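Local coordinates for protein 5-formaminoimidazole-4-carboxamide-1-(Beta)-D-ribofuranosyl 5'-monophosphate synthetase (Thermococcus kodakarensis, PDB 2PBZ) that binds ATP and probably uses it, with a magnesium or manganese ion, to formylate the carboxamide ribonucleotide intermediate of purine biosynthesis, at residues A[174-179]-A[183-188]; A[282-287]-A[291-296]. All coordinates share one frame; numbering follows the deposited sequence.

Contact 1 is core and contact 2 surface, and both lie in the ATP-grasp family region of the chain. Residues 174-179 and 183-188 pair two neighbouring strands of the five-stranded antiparallel sheet, so backbone hydrogen bonds and buried apolar side chains dominate. Residues 282-287 and 291-296, the chain around two successive helices, meet through side chains, with an acid set among arginines. The larger buried surface, 575 against 263 Å², belongs to the strand pair. The centres are about 10 Å apart and the two sites touch: Glu185 of contact 1 forms a salt bridge with Arg293 of contact 2, and Tyr283 OH probably bonds to Leu186 N, so the two contacts are directly joined.

Contact 1 of 2, residues A[174-179]-A[183-188]; sequences HFFYSP and RLELLG
Phe176 and Glu185 form a hydrogen-bonded pair in a beta hairpin whose arms, strands 170-178 and 183-194, run antiparallel in the sheet of an ATP-grasp-type domain; the short segments lie 158° apart in direction. Backbone bonds supply the frame. Phe176 N reaches Glu185 O at 2.9 Å, and Glu185 N returns a bond to Phe176 O. Nearer the turn, Ser178 N meets Arg183 O at 2.9 Å, while Arg183 N closes the pair on Ser178 O. At the far end His174 N bonds to Gly188 O at 2.9 Å, and Leu187 N to His174 O at 3.0 Å.

Apolar packing occupies the face bearing Phe175, Tyr177, Leu184 and Leu186. The Phe175 ring lies obliquely across both leucines: CD2 rests 3.7 Å from Leu184 CD1, and CE2 is 3.5 Å from Leu186 CD2. Phe250 of strand 249-255 meets the same ring from the next strand. On the other face, Leu187 CD1 touches Phe176 CB at 3.8 Å, and Arg293 of helix 290-302 touches Phe176.

Among the two segments, the ion pair lies on this second face. Arg183, extended from CG to NE, lies alongside Glu185 on its own strand. Its NH2 makes a weak bond to Glu185 OE2, an oxygen lying 23° out of the guanidinium plane as seen from NE; Arg183 NE meets that same Glu185 OE2 on its anti side, at 2.8 Å.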
ATOM      1  N   HIS A 174      -0.520  -2.280 -15.148  1.00 42.00           N
ATOM      2  CA  HIS A 174       0.381  -1.395 -15.860  1.00 42.03           C
ATOM      3  C   HIS A 174       1.418  -2.171 -16.673  1.00 41.02           C
ATOM      4  O   HIS A 174       2.061  -3.096 -16.164  1.00 40.57           O
ATOM      5  CB  HIS A 174       1.072  -0.485 -14.842  1.00 43.76           C
ATOM      6  CG  HIS A 174       0.113   0.218 -13.931  1.00 46.68           C
ATOM      7  ND1 HIS A 174      -0.693   1.252 -14.356  1.00 46.95           N
ATOM      8  CD2 HIS A 174      -0.221  -0.011 -12.638  1.00 47.58           C
ATOM      9  CE1 HIS A 174      -1.484   1.627 -13.367  1.00 47.41           C
ATOM     10  NE2 HIS A 174      -1.221   0.875 -12.314  1.00 48.42           N
ATOM     11  N   PHE A 175       1.579  -1.784 -17.935  1.00 39.34           N
ATOM     12  CA  PHE A 175       2.543  -2.434 -18.827  1.00 38.98           C
ATOM     13  C   PHE A 175       3.474  -1.436 -19.480  1.00 40.06           C
ATOM     14  O   PHE A 175       3.182  -0.241 -19.568  1.00 39.68           O
ATOM     15  CB  PHE A 175       1.849  -3.177 -19.971  1.00 37.74           C
ATOM     16  CG  PHE A 175       1.053  -4.366 -19.549  1.00 36.82           C
ATOM     17  CD1 PHE A 175      -0.332  -4.300 -19.474  1.00 35.56           C
ATOM     18  CD2 PHE A 175       1.687  -5.584 -19.294  1.00 37.19           C
ATOM     19  CE1 PHE A 175      -1.088  -5.427 -19.161  1.00 35.04           C
ATOM     20  CE2 PHE A 175       0.946  -6.725 -18.977  1.00 36.40           C
ATOM     21  CZ  PHE A 175      -0.444  -6.646 -18.912  1.00 36.55           C
ATOM     22  N   PHE A 176       4.594  -1.942 -19.965  1.00 41.08           N
ATOM     23  CA  PHE A 176       5.541  -1.097 -20.665  1.00 41.42           C
ATOM     24  C   PHE A 176       6.172  -1.934 -21.749  1.00 41.42           C
ATOM     25  O   PHE A 176       7.024  -2.765 -21.463  1.00 40.80           O
ATOM     26  CB  PHE A 176       6.631  -0.580 -19.725  1.00 40.45           C
ATOM     27  CG  PHE A 176       7.544   0.436 -20.361  1.00 41.53           C
ATOM     28  CD1 PHE A 176       7.319   1.802 -20.183  1.00 41.65           C
ATOM     29  CD2 PHE A 176       8.627   0.033 -21.140  1.00 40.50           C
ATOM     30  CE1 PHE A 176       8.158   2.753 -20.766  1.00 42.26           C
ATOM     31  CE2 PHE A 176       9.480   0.974 -21.734  1.00 41.51           C
ATOM     32  CZ  PHE A 176       9.243   2.338 -21.545  1.00 42.40           C
ATOM     33  N   TYR A 177       5.740  -1.755 -22.991  1.00 42.29           N
ATOM     34  CA  TYR A 177       6.366  -2.516 -24.054  1.00 42.97           C
ATOM     35  C   TYR A 177       7.566  -1.701 -24.501  1.00 42.51           C
ATOM     36  O   TYR A 177       7.427  -0.533 -24.809  1.00 42.11           O
ATOM     37  CB  TYR A 177       5.433  -2.724 -25.240  1.00 45.52           C
ATOM     38  CG  TYR A 177       6.178  -3.393 -26.362  1.00 48.59           C
ATOM     39  CD1 TYR A 177       6.659  -4.692 -26.212  1.00 49.20           C
ATOM     40  CD2 TYR A 177       6.524  -2.685 -27.515  1.00 50.17           C
ATOM     41  CE1 TYR A 177       7.474  -5.270 -27.171  1.00 52.50           C
ATOM     42  CE2 TYR A 177       7.344  -3.258 -28.485  1.00 52.80           C
ATOM     43  CZ  TYR A 177       7.815  -4.551 -28.302  1.00 53.71           C
ATOM     44  OH  TYR A 177       8.629  -5.120 -29.238  1.00 54.94           O
ATOM     45  N   SER A 178       8.745  -2.298 -24.548  1.00 43.18           N
ATOM     46  CA  SER A 178       9.903  -1.523 -24.941  1.00 44.40           C
ATOM     47  C   SER A 178      10.508  -1.970 -26.245  1.00 46.45           C
ATOM     48  O   SER A 178      10.821  -3.147 -26.415  1.00 48.06           O
ATOM     49  CB  SER A 178      10.968  -1.588 -23.859  1.00 43.07           C
ATOM     50  OG  SER A 178      11.596  -2.841 -23.866  1.00 44.56           O
ATOM     51  N   PRO A 179      10.656  -1.042 -27.205  1.00 47.23           N
ATOM     52  CA  PRO A 179      11.251  -1.406 -28.497  1.00 46.80           C
ATOM     53  C   PRO A 179      12.733  -1.644 -28.296  1.00 47.43           C
ATOM     54  O   PRO A 179      13.294  -2.609 -28.790  1.00 47.96           O
ATOM     55  CB  PRO A 179      10.966  -0.190 -29.361  1.00 46.30           C
ATOM     56  CG  PRO A 179       9.653   0.285 -28.828  1.00 46.30           C
ATOM     57  CD  PRO A 179       9.866   0.194 -27.330  1.00 46.33           C
ATOM     58  N   ARG A 183      10.527  -6.203 -25.516  1.00 50.37           N
ATOM     59  CA  ARG A 183       9.836  -7.043 -24.550  1.00 46.64           C
ATOM     60  C   ARG A 183       8.716  -6.294 -23.863  1.00 45.79           C
ATOM     61  O   ARG A 183       8.729  -5.073 -23.787  1.00 47.45           O
ATOM     62  CB  ARG A 183      10.804  -7.585 -23.496  1.00 44.10           C
ATOM     63  CG  ARG A 183      11.282  -6.559 -22.498  1.00 43.25           C
ATOM     64  CD  ARG A 183      12.211  -7.155 -21.449  1.00 40.95           C
ATOM     65  NE  ARG A 183      12.783  -6.111 -20.604  1.00 39.69           N
ATOM     66  CZ  ARG A 183      13.757  -6.295 -19.719  1.00 38.08           C
ATOM     67  NH1 ARG A 183      14.289  -7.497 -19.546  1.00 34.95           N
ATOM     68  NH2 ARG A 183      14.198  -5.269 -19.005  1.00 35.47           N
ATOM     69  N   LEU A 184       7.740  -7.051 -23.381  1.00 45.26           N
ATOM     70  CA  LEU A 184       6.593  -6.517 -22.671  1.00 44.15           C
ATOM     71  C   LEU A 184       6.856  -6.688 -21.184  1.00 43.92           C
ATOM     72  O   LEU A 184       7.123  -7.798 -20.726  1.00 43.49           O
ATOM     73  CB  LEU A 184       5.324  -7.281 -23.041  1.00 43.75           C
ATOM     74  CG  LEU A 184       4.106  -6.954 -22.172  1.00 42.39           C
ATOM     75  CD1 LEU A 184       3.788  -5.481 -22.341  1.00 41.98           C
ATOM     76  CD2 LEU A 184       2.920  -7.825 -22.552  1.00 41.25           C
ATOM     77  N   GLU A 185       6.778  -5.589 -20.437  1.00 43.00           N
ATOM     78  CA  GLU A 185       7.011  -5.619 -18.996  1.00 42.70           C
ATOM     79  C   GLU A 185       5.732  -5.343 -18.205  1.00 40.48           C
ATOM     80  O   GLU A 185       5.070  -4.338 -18.429  1.00 40.34           O
ATOM     81  CB  GLU A 185       8.085  -4.586 -18.623  1.00 45.24           C
ATOM     82  CG  GLU A 185       9.519  -4.980 -18.953  1.00 46.46           C
ATOM     83  CD  GLU A 185      10.464  -3.786 -18.966  1.00 46.82           C
ATOM     84  OE1 GLU A 185      10.185  -2.818 -18.248  1.00 49.51           O
ATOM     85  OE2 GLU A 185      11.489  -3.809 -19.678  1.00 46.08           O
ATOM     86  N   LEU A 186       5.391  -6.260 -17.301  1.00 39.43           N
ATOM     87  CA  LEU A 186       4.219  -6.137 -16.425  1.00 39.49           C
ATOM     88  C   LEU A 186       4.844  -5.511 -15.177  1.00 38.47           C
ATOM     89  O   LEU A 186       5.502  -6.194 -14.395  1.00 37.04           O
ATOM     90  CB  LEU A 186       3.642  -7.533 -16.128  1.00 38.96           C
ATOM     91  CG  LEU A 186       2.400  -7.838 -15.269  1.00 39.10           C
ATOM     92  CD1 LEU A 186       1.783  -6.571 -14.749  1.00 40.41           C
ATOM     93  CD2 LEU A 186       1.399  -8.643 -16.089  1.00 37.26           C
ATOM     94  N   LEU A 187       4.642  -4.209 -15.004  1.00 37.92           N
ATOM     95  CA  LEU A 187       5.262  -3.485 -13.908  1.00 38.33           C
ATOM     96  C   LEU A 187       4.466  -3.122 -12.667  1.00 38.77           C
ATOM     97  O   LEU A 187       4.997  -2.530 -11.749  1.00 40.01           O
ATOM     98  CB  LEU A 187       5.931  -2.227 -14.472  1.00 38.63           C
ATOM     99  CG  LEU A 187       7.016  -2.577 -15.498  1.00 39.93           C
ATOM    100  CD1 LEU A 187       7.554  -1.331 -16.122  1.00 40.67           C
ATOM    101  CD2 LEU A 187       8.139  -3.344 -14.832  1.00 40.13           C
ATOM    102  N   GLY A 188       3.200  -3.473 -12.616  1.00 40.13           N
ATOM    103  CA  GLY A 188       2.451  -3.156 -11.423  1.00 40.31           C
ATOM    104  C   GLY A 188       0.967  -3.356 -11.554  1.00 41.38           C
ATOM    105  O   GLY A 188       0.431  -3.510 -12.650  1.00 42.99           O
TER

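Contact 2 of 2, residues A[282-287]-A[291-296]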
ATOM      1  N   LEU A 282      11.968  -7.371 -11.297  1.00 47.29           N
ATOM      2  CA  LEU A 282      12.043  -8.661 -11.955  1.00 46.65           C
ATOM      3  C   LEU A 282      12.840  -8.515 -13.252  1.00 47.86           C
ATOM      4  O   LEU A 282      13.493  -9.458 -13.701  1.00 48.31           O
ATOM      5  CB  LEU A 282      10.631  -9.175 -12.249  1.00 45.41           C
ATOM      6  CG  LEU A 282       9.717  -9.324 -11.026  1.00 43.40           C
ATOM      7  CD1 LEU A 282       8.274  -9.488 -11.462  1.00 41.98           C
ATOM      8  CD2 LEU A 282      10.179 -10.489 -10.191  1.00 42.22           C
ATOM      9  N   TYR A 283      12.799  -7.327 -13.850  1.00 48.75           N
ATOM     10  CA  TYR A 283      13.528  -7.086 -15.085  1.00 49.06           C
ATOM     11  C   TYR A 283      14.802  -6.342 -14.775  1.00 50.43           C
ATOM     12  O   TYR A 283      15.772  -6.410 -15.535  1.00 52.34           O
ATOM     13  CB  TYR A 283      12.693  -6.264 -16.052  1.00 48.08           C
ATOM     14  CG  TYR A 283      11.321  -6.828 -16.265  1.00 48.54           C
ATOM     15  CD1 TYR A 283      10.279  -6.489 -15.413  1.00 49.50           C
ATOM     16  CD2 TYR A 283      11.069  -7.737 -17.290  1.00 48.02           C
ATOM     17  CE1 TYR A 283       9.011  -7.040 -15.576  1.00 50.55           C
ATOM     18  CE2 TYR A 283       9.813  -8.297 -17.456  1.00 49.48           C
ATOM     19  CZ  TYR A 283       8.785  -7.944 -16.593  1.00 50.17           C
ATOM     20  OH  TYR A 283       7.538  -8.486 -16.735  1.00 50.81           O
ATOM     21  N   TRP A 284      14.792  -5.620 -13.659  1.00 50.66           N
ATOM     22  CA  TRP A 284      15.948  -4.849 -13.225  1.00 49.95           C
ATOM     23  C   TRP A 284      16.362  -5.182 -11.811  1.00 50.57           C
ATOM     24  O   TRP A 284      15.591  -5.734 -11.042  1.00 52.07           O
ATOM     25  CB  TRP A 284      15.651  -3.367 -13.348  1.00 47.50           C
ATOM     26  CG  TRP A 284      15.946  -2.904 -14.720  1.00 48.83           C
ATOM     27  CD1 TRP A 284      17.183  -2.652 -15.260  1.00 49.67           C
ATOM     28  CD2 TRP A 284      15.004  -2.708 -15.776  1.00 46.95           C
ATOM     29  NE1 TRP A 284      17.066  -2.311 -16.590  1.00 47.19           N
ATOM     30  CE2 TRP A 284      15.740  -2.336 -16.933  1.00 46.94           C
ATOM     31  CE3 TRP A 284      13.612  -2.812 -15.862  1.00 44.99           C
ATOM     32  CZ2 TRP A 284      15.128  -2.069 -18.147  1.00 45.35           C
ATOM     33  CZ3 TRP A 284      13.009  -2.552 -17.058  1.00 44.60           C
ATOM     34  CH2 TRP A 284      13.766  -2.182 -18.193  1.00 47.52           C
ATOM     35  N   GLY A 285      17.587  -4.862 -11.451  1.00 50.95           N
ATOM     36  CA  GLY A 285      17.995  -5.177 -10.100  1.00 52.26           C
ATOM     37  C   GLY A 285      17.325  -4.227  -9.134  1.00 52.68           C
ATOM     38  O   GLY A 285      17.038  -4.561  -7.988  1.00 54.18           O
ATOM     39  N   GLU A 286      17.049  -3.032  -9.632  1.00 52.91           N
ATOM     40  CA  GLU A 286      16.460  -1.965  -8.850  1.00 51.36           C
ATOM     41  C   GLU A 286      14.964  -1.796  -9.066  1.00 49.92           C
ATOM     42  O   GLU A 286      14.415  -2.245 -10.070  1.00 49.05           O
ATOM     43  CB  GLU A 286      17.203  -0.666  -9.179  1.00 53.32           C
ATOM     44  CG  GLU A 286      17.218  -0.353 -10.658  1.00 55.77           C
ATOM     45  CD  GLU A 286      18.141   0.792 -11.008  1.00 58.24           C
ATOM     46  OE1 GLU A 286      18.177   1.777 -10.226  1.00 60.39           O
ATOM     47  OE2 GLU A 286      18.813   0.710 -12.069  1.00 59.35           O
ATOM     48  N   ARG A 287      14.320  -1.127  -8.111  1.00 49.82           N
ATOM     49  CA  ARG A 287      12.879  -0.878  -8.146  1.00 48.89           C
ATOM     50  C   ARG A 287      12.464  -0.164  -9.418  1.00 48.07           C
ATOM     51  O   ARG A 287      11.964  -0.798 -10.348  1.00 48.31           O
ATOM     52  CB  ARG A 287      12.443  -0.031  -6.965  1.00 48.31           C
ATOM     53  CG  ARG A 287      10.949   0.126  -6.913  1.00 47.78           C
ATOM     54  CD  ARG A 287      10.360  -0.990  -6.116  1.00 47.33           C
ATOM     55  NE  ARG A 287       9.904  -0.511  -4.821  1.00 47.41           N
ATOM     56  CZ  ARG A 287       9.863  -1.242  -3.713  1.00 47.99           C
ATOM     57  NH1 ARG A 287      10.263  -2.508  -3.731  1.00 47.63           N
ATOM     58  NH2 ARG A 287       9.404  -0.707  -2.587  1.00 47.98           N
ATOM     59  N   GLY A 291       7.517   6.150 -14.416  1.00 40.99           N
ATOM     60  CA  GLY A 291       8.020   7.403 -14.929  1.00 37.26           C
ATOM     61  C   GLY A 291       9.506   7.271 -15.156  1.00 36.98           C
ATOM     62  O   GLY A 291      10.059   7.861 -16.078  1.00 35.98           O
ATOM     63  N   ARG A 292      10.162   6.485 -14.306  1.00 37.30           N
ATOM     64  CA  ARG A 292      11.590   6.286 -14.452  1.00 39.17           C
ATOM     65  C   ARG A 292      11.859   5.300 -15.582  1.00 40.46           C
ATOM     66  O   ARG A 292      12.900   5.363 -16.236  1.00 42.11           O
ATOM     67  CB  ARG A 292      12.219   5.784 -13.151  1.00 35.85           C
ATOM     68  CG  ARG A 292      13.737   5.736 -13.249  1.00 36.23           C
ATOM     69  CD  ARG A 292      14.447   5.522 -11.929  1.00 37.76           C
ATOM     70  NE  ARG A 292      15.896   5.528 -12.121  1.00 38.90           N
ATOM     71  CZ  ARG A 292      16.777   5.063 -11.243  1.00 39.34           C
ATOM     72  NH1 ARG A 292      16.366   4.548 -10.098  1.00 39.87           N
ATOM     73  NH2 ARG A 292      18.073   5.096 -11.519  1.00 38.66           N
ATOM     74  N   ARG A 293      10.906   4.401 -15.817  1.00 40.78           N
ATOM     75  CA  ARG A 293      11.043   3.403 -16.867  1.00 40.79           C
ATOM     76  C   ARG A 293      11.022   4.090 -18.221  1.00 39.81           C
ATOM     77  O   ARG A 293      11.809   3.760 -19.107  1.00 41.26           O
ATOM     78  CB  ARG A 293       9.912   2.388 -16.789  1.00 41.77           C
ATOM     79  CG  ARG A 293      10.036   1.280 -17.800  1.00 43.11           C
ATOM     80  CD  ARG A 293      11.322   0.510 -17.591  1.00 44.40           C
ATOM     81  NE  ARG A 293      11.582  -0.411 -18.689  1.00 47.07           N
ATOM     82  CZ  ARG A 293      11.969  -0.042 -19.908  1.00 48.62           C
ATOM     83  NH1 ARG A 293      12.150   1.245 -20.184  1.00 51.02           N
ATOM     84  NH2 ARG A 293      12.149  -0.955 -20.857  1.00 48.00           N
ATOM     85  N   ILE A 294      10.105   5.039 -18.373  1.00 38.36           N
ATOM     86  CA  ILE A 294      10.003   5.807 -19.597  1.00 38.50           C
ATOM     87  C   ILE A 294      11.327   6.543 -19.858  1.00 39.06           C
ATOM     88  O   ILE A 294      11.810   6.585 -20.980  1.00 38.04           O
ATOM     89  CB  ILE A 294       8.894   6.839 -19.486  1.00 38.37           C
ATOM     90  CG1 ILE A 294       7.548   6.138 -19.424  1.00 38.93           C
ATOM     91  CG2 ILE A 294       8.974   7.813 -20.641  1.00 38.83           C
ATOM     92  CD1 ILE A 294       6.420   7.063 -19.096  1.00 40.15           C
ATOM     93  N   ALA A 295      11.909   7.109 -18.804  1.00 40.04           N
ATOM     94  CA  ALA A 295      13.161   7.841 -18.918  1.00 41.05           C
ATOM     95  C   ALA A 295      14.320   6.933 -19.223  1.00 42.03           C
ATOM     96  O   ALA A 295      15.230   7.324 -19.955  1.00 43.50           O
ATOM     97  CB  ALA A 295      13.441   8.615 -17.649  1.00 39.32           C
ATOM     98  N   ARG A 296      14.309   5.725 -18.664  1.00 42.70           N
ATOM     99  CA  ARG A 296      15.410   4.808 -18.927  1.00 44.13           C
ATOM    100  C   ARG A 296      15.335   4.320 -20.362  1.00 45.33           C
ATOM    101  O   ARG A 296      16.356   4.003 -20.976  1.00 45.16           O
ATOM    102  CB  ARG A 296      15.392   3.610 -17.983  1.00 41.83           C
ATOM    103  CG  ARG A 296      16.456   2.594 -18.357  1.00 38.91           C
ATOM    104  CD  ARG A 296      16.889   1.775 -17.184  1.00 38.54           C
ATOM    105  NE  ARG A 296      17.320   2.625 -16.084  1.00 38.75           N
ATOM    106  CZ  ARG A 296      17.832   2.172 -14.946  1.00 40.23           C
ATOM    107  NH1 ARG A 296      17.986   0.866 -14.756  1.00 40.76           N
ATOM    108  NH2 ARG A 296      18.171   3.020 -13.986  1.00 43.25           N
TER
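Trp284 and Glu286 have extended backbone angles, with Gly285 bent between them, and their side chains start toward Arg292 and Arg296 on a helical turn closed by Arg296 N to Arg292 O at 2.8 Å. The contact across is carried by side chains. Glu286 enters between two arginines and divides its oxygens. OE2 takes both end nitrogens of Arg296, NH1 at 2.8 Å and NH2 at 3.1 Å; it lies within 6° of the guanidinium plane, yet both donors approach from one face of the carboxylate. OE1 forms a longer salt bridge, 3.3 Å, to Arg292 NH1, whose guanidinium stands nearly perpendicular to the carboxylate at 82°.

A bend at chi3 (-54°) in the Arg296 chain lets it slide past the indole, with NH1 3.6 Å from Trp284 CD1; the cation-pi attraction is long and at most weak. Glu23 also binds both arginines, at Arg292 NE and Arg296 NH2, so two acids share two positive charges. A leucine in place of Arg296 would probably leave Glu286 OE2 without its two donors and Glu23 with one salt bridge fewer. Beyond, Arg183 makes a cation-pi contact with Trp284. Glu286, Arg292 and Arg296 thus form a surface salt-bridge network between the loop and helix 290-302, extended by Glu23, away from the ATP site.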